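Local atomic coordinates of EmGH1 (Erythrobacter marinus, PDB entry 5Z87), a protein that probably hydrolyses beta-glucosidic bonds as a glycoside hydrolase family 3 enzyme, and may also act on xylosides and arabinofuranosides. Residues T669-G674 with G703-Q708. Numbering follows the deposited sequence.
Sequences TSFGYG and GQDVVQ
The strands carrying Phe671 and Asp705 lie in the two facing sheets of the fibronectin type III-like beta-sandwich at the C-terminal end of the chain. The axes of 671-673 and 703-708 run in nearly the same direction, 28° apart and 9.6 Å at closest approach, too far for backbone pairing; each strand finds its ladder in its own sheet, Gly672 with Arg696 and Asp705 with Val731. The two backbones draw together at one end, from 8.8 Å between Tyr673 CA and Val707 CA to 6.4 Å between Thr669 CA and Gly703 CA, where Thr669 CG2 also lies 4.2 Å from Gly703 CA.

Asp705 sits between the two aromatic side chains. Its CB rests over the centre of the Phe671 ring, 3.6 Å from the centroid, as a CH-pi contact, and the carboxylate stacks on that ring with the planes 22° apart. The ring's far end, CZ, comes 3.4 Å from Gln704 O. With Phe671 cut back to an alanine, Asp705 would probably lose the flat ring face under its CB and carboxylate, and a gap would open between the strands there.

A chi1 of -154° turns the Asp705 carboxyl roughly opposite the backbone N, and OD2 reaches Tyr673 while OD1 makes a salt bridge with Lys624. Carboxylate and phenol planes are almost perpendicular, and OD2 meets the tyrosine at the ring's edge. Beyond the acid, Tyr673 CE2 touches Val707 CG2 at 3.8 Å, and Val695 of strand 689-697 packs against both residues. The one hydrogen bond joining the two segments runs from Tyr673 OH to Asp705 OD2; its modelled length, 2.4 Å, is very short and doubtful as an exact value.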
ATOM      1  N   THR A 669     -16.838  -4.540 -34.289  1.00 21.88           N
ATOM      2  CA  THR A 669     -16.724  -3.429 -35.211  1.00 23.77           C
ATOM      3  C   THR A 669     -15.696  -2.433 -34.655  1.00 19.74           C
ATOM      4  O   THR A 669     -14.953  -2.742 -33.723  1.00 21.94           O
ATOM      5  CB  THR A 669     -18.102  -2.826 -35.482  1.00 21.48           C
ATOM      6  OG1 THR A 669     -18.019  -1.924 -36.596  1.00 17.80           O
ATOM      7  CG2 THR A 669     -18.645  -2.106 -34.254  1.00 21.50           C
ATOM      8  N   SER A 670     -15.615  -1.253 -35.262  1.00 21.65           N
ATOM      9  CA  SER A 670     -14.642  -0.251 -34.859  1.00 25.37           C
ATOM     10  C   SER A 670     -15.329   1.098 -34.770  1.00 20.73           C
ATOM     11  O   SER A 670     -16.334   1.337 -35.442  1.00 21.27           O
ATOM     12  CB  SER A 670     -13.459  -0.180 -35.840  1.00 20.50           C
ATOM     13  OG  SER A 670     -13.858   0.371 -37.080  1.00 21.74           O
ATOM     14  N   PHE A 671     -14.776   1.973 -33.928  1.00 20.22           N
ATOM     15  CA  PHE A 671     -15.388   3.254 -33.593  1.00 19.64           C
ATOM     16  C   PHE A 671     -14.368   4.378 -33.739  1.00 18.94           C
ATOM     17  O   PHE A 671     -13.237   4.266 -33.257  1.00 21.65           O
ATOM     18  CB  PHE A 671     -15.957   3.218 -32.161  1.00 23.46           C
ATOM     19  CG  PHE A 671     -17.009   2.146 -31.948  1.00 23.22           C
ATOM     20  CD1 PHE A 671     -18.331   2.362 -32.340  1.00 23.63           C
ATOM     21  CD2 PHE A 671     -16.677   0.928 -31.373  1.00 21.15           C
ATOM     22  CE1 PHE A 671     -19.302   1.383 -32.163  1.00 21.54           C
ATOM     23  CE2 PHE A 671     -17.637  -0.058 -31.191  1.00 21.15           C
ATOM     24  CZ  PHE A 671     -18.959   0.172 -31.582  1.00 17.11           C
ATOM     25  N   GLY A 672     -14.774   5.468 -34.383  1.00 20.68           N
ATOM     26  CA  GLY A 672     -13.922   6.624 -34.575  1.00 22.17           C
ATOM     27  C   GLY A 672     -14.455   7.808 -33.787  1.00 33.04           C
ATOM     28  O   GLY A 672     -15.621   8.195 -33.939  1.00 29.46           O
ATOM     29  N   TYR A 673     -13.586   8.380 -32.959  1.00 28.13           N
ATOM     30  CA  TYR A 673     -13.971   9.391 -31.982  1.00 24.26           C
ATOM     31  C   TYR A 673     -13.478  10.756 -32.420  1.00 24.41           C
ATOM     32  O   TYR A 673     -12.306  10.904 -32.787  1.00 26.92           O
ATOM     33  CB  TYR A 673     -13.383   9.069 -30.606  1.00 18.82           C
ATOM     34  CG  TYR A 673     -14.138   8.014 -29.849  1.00 25.15           C
ATOM     35  CD1 TYR A 673     -14.143   6.684 -30.272  1.00 22.29           C
ATOM     36  CD2 TYR A 673     -14.836   8.341 -28.695  1.00 20.45           C
ATOM     37  CE1 TYR A 673     -14.839   5.717 -29.562  1.00 24.23           C
ATOM     38  CE2 TYR A 673     -15.524   7.387 -27.982  1.00 23.53           C
ATOM     39  CZ  TYR A 673     -15.532   6.084 -28.420  1.00 23.18           C
ATOM     40  OH  TYR A 673     -16.233   5.163 -27.692  1.00 26.46           O
ATOM     41  N   GLY A 674     -14.352  11.754 -32.334  1.00 19.96           N
ATOM     42  CA  GLY A 674     -13.896  13.125 -32.373  1.00 19.94           C
ATOM     43  C   GLY A 674     -13.392  13.580 -31.016  1.00 27.35           C
ATOM     44  O   GLY A 674     -13.475  12.860 -30.018  1.00 20.87           O
ATOM     45  N   GLY A 703     -22.827  -2.284 -33.392  1.00 25.01           N
ATOM     46  CA  GLY A 703     -22.231  -2.624 -32.115  1.00 25.98           C
ATOM     47  C   GLY A 703     -22.360  -1.475 -31.146  1.00 23.19           C
ATOM     48  O   GLY A 703     -22.772  -0.366 -31.503  1.00 25.24           O
ATOM     49  N   GLN A 704     -21.974  -1.752 -29.911  1.00 22.85           N
ATOM     50  CA  GLN A 704     -21.995  -0.746 -28.864  1.00 27.44           C
ATOM     51  C   GLN A 704     -20.584  -0.355 -28.440  1.00 26.82           C
ATOM     52  O   GLN A 704     -19.640  -1.148 -28.514  1.00 24.91           O
ATOM     53  CB  GLN A 704     -22.771  -1.245 -27.652  1.00 26.62           C
ATOM     54  CG  GLN A 704     -24.254  -1.407 -27.912  1.00 26.96           C
ATOM     55  CD  GLN A 704     -24.977  -1.912 -26.685  1.00 22.16           C
ATOM     56  OE1 GLN A 704     -25.762  -1.188 -26.070  1.00 31.70           O
ATOM     57  NE2 GLN A 704     -24.701  -3.141 -26.307  1.00 18.85           N
ATOM     58  N   ASP A 705     -20.455   0.886 -27.994  1.00 27.27           N
ATOM     59  CA  ASP A 705     -19.236   1.364 -27.361  1.00 30.72           C
ATOM     60  C   ASP A 705     -19.635   2.223 -26.165  1.00 28.21           C
ATOM     61  O   ASP A 705     -20.739   2.782 -26.115  1.00 24.51           O
ATOM     62  CB  ASP A 705     -18.360   2.159 -28.350  1.00 23.22           C
ATOM     63  CG  ASP A 705     -16.877   2.142 -27.977  1.00 28.21           C
ATOM     64  OD1 ASP A 705     -16.477   1.338 -27.109  1.00 30.28           O
ATOM     65  OD2 ASP A 705     -16.102   2.929 -28.565  1.00 29.62           O
ATOM     66  N   VAL A 706     -18.727   2.332 -25.198  1.00 21.19           N
ATOM     67  CA  VAL A 706     -18.927   3.195 -24.039  1.00 19.02           C
ATOM     68  C   VAL A 706     -18.062   4.435 -24.218  1.00 24.49           C
ATOM     69  O   VAL A 706     -16.836   4.376 -24.080  1.00 22.91           O
ATOM     70  CB  VAL A 706     -18.610   2.472 -22.727  1.00 24.67           C
ATOM     71  CG1 VAL A 706     -18.865   3.400 -21.556  1.00 17.71           C
ATOM     72  CG2 VAL A 706     -19.458   1.197 -22.609  1.00 23.77           C
ATOM     73  N   VAL A 707     -18.705   5.557 -24.539  1.00 24.06           N
ATOM     74  CA  VAL A 707     -18.040   6.849 -24.624  1.00 20.93           C
ATOM     75  C   VAL A 707     -17.717   7.334 -23.216  1.00 29.18           C
ATOM     76  O   VAL A 707     -18.593   7.357 -22.344  1.00 31.06           O
ATOM     77  CB  VAL A 707     -18.949   7.836 -25.369  1.00 22.66           C
ATOM     78  CG1 VAL A 707     -18.407   9.246 -25.327  1.00 20.22           C
ATOM     79  CG2 VAL A 707     -19.146   7.369 -26.803  1.00 27.79           C
ATOM     80  N   GLN A 708     -16.459   7.722 -22.976  1.00 25.03           N
ATOM     81  CA  GLN A 708     -15.976   7.998 -21.624  1.00 19.02           C
ATOM     82  C   GLN A 708     -15.419   9.412 -21.517  1.00 18.69           C
ATOM     83  O   GLN A 708     -14.588   9.827 -22.333  1.00 23.19           O
ATOM     84  CB  GLN A 708     -14.917   6.967 -21.209  1.00 19.05           C
ATOM     85  CG  GLN A 708     -15.462   5.546 -21.212  1.00 25.47           C
ATOM     86  CD  GLN A 708     -14.395   4.467 -21.087  1.00 24.53           C
ATOM     87  OE1 GLN A 708     -13.374   4.629 -20.403  1.00 21.21           O
ATOM     88  NE2 GLN A 708     -14.630   3.350 -21.757  1.00 19.05           N
TER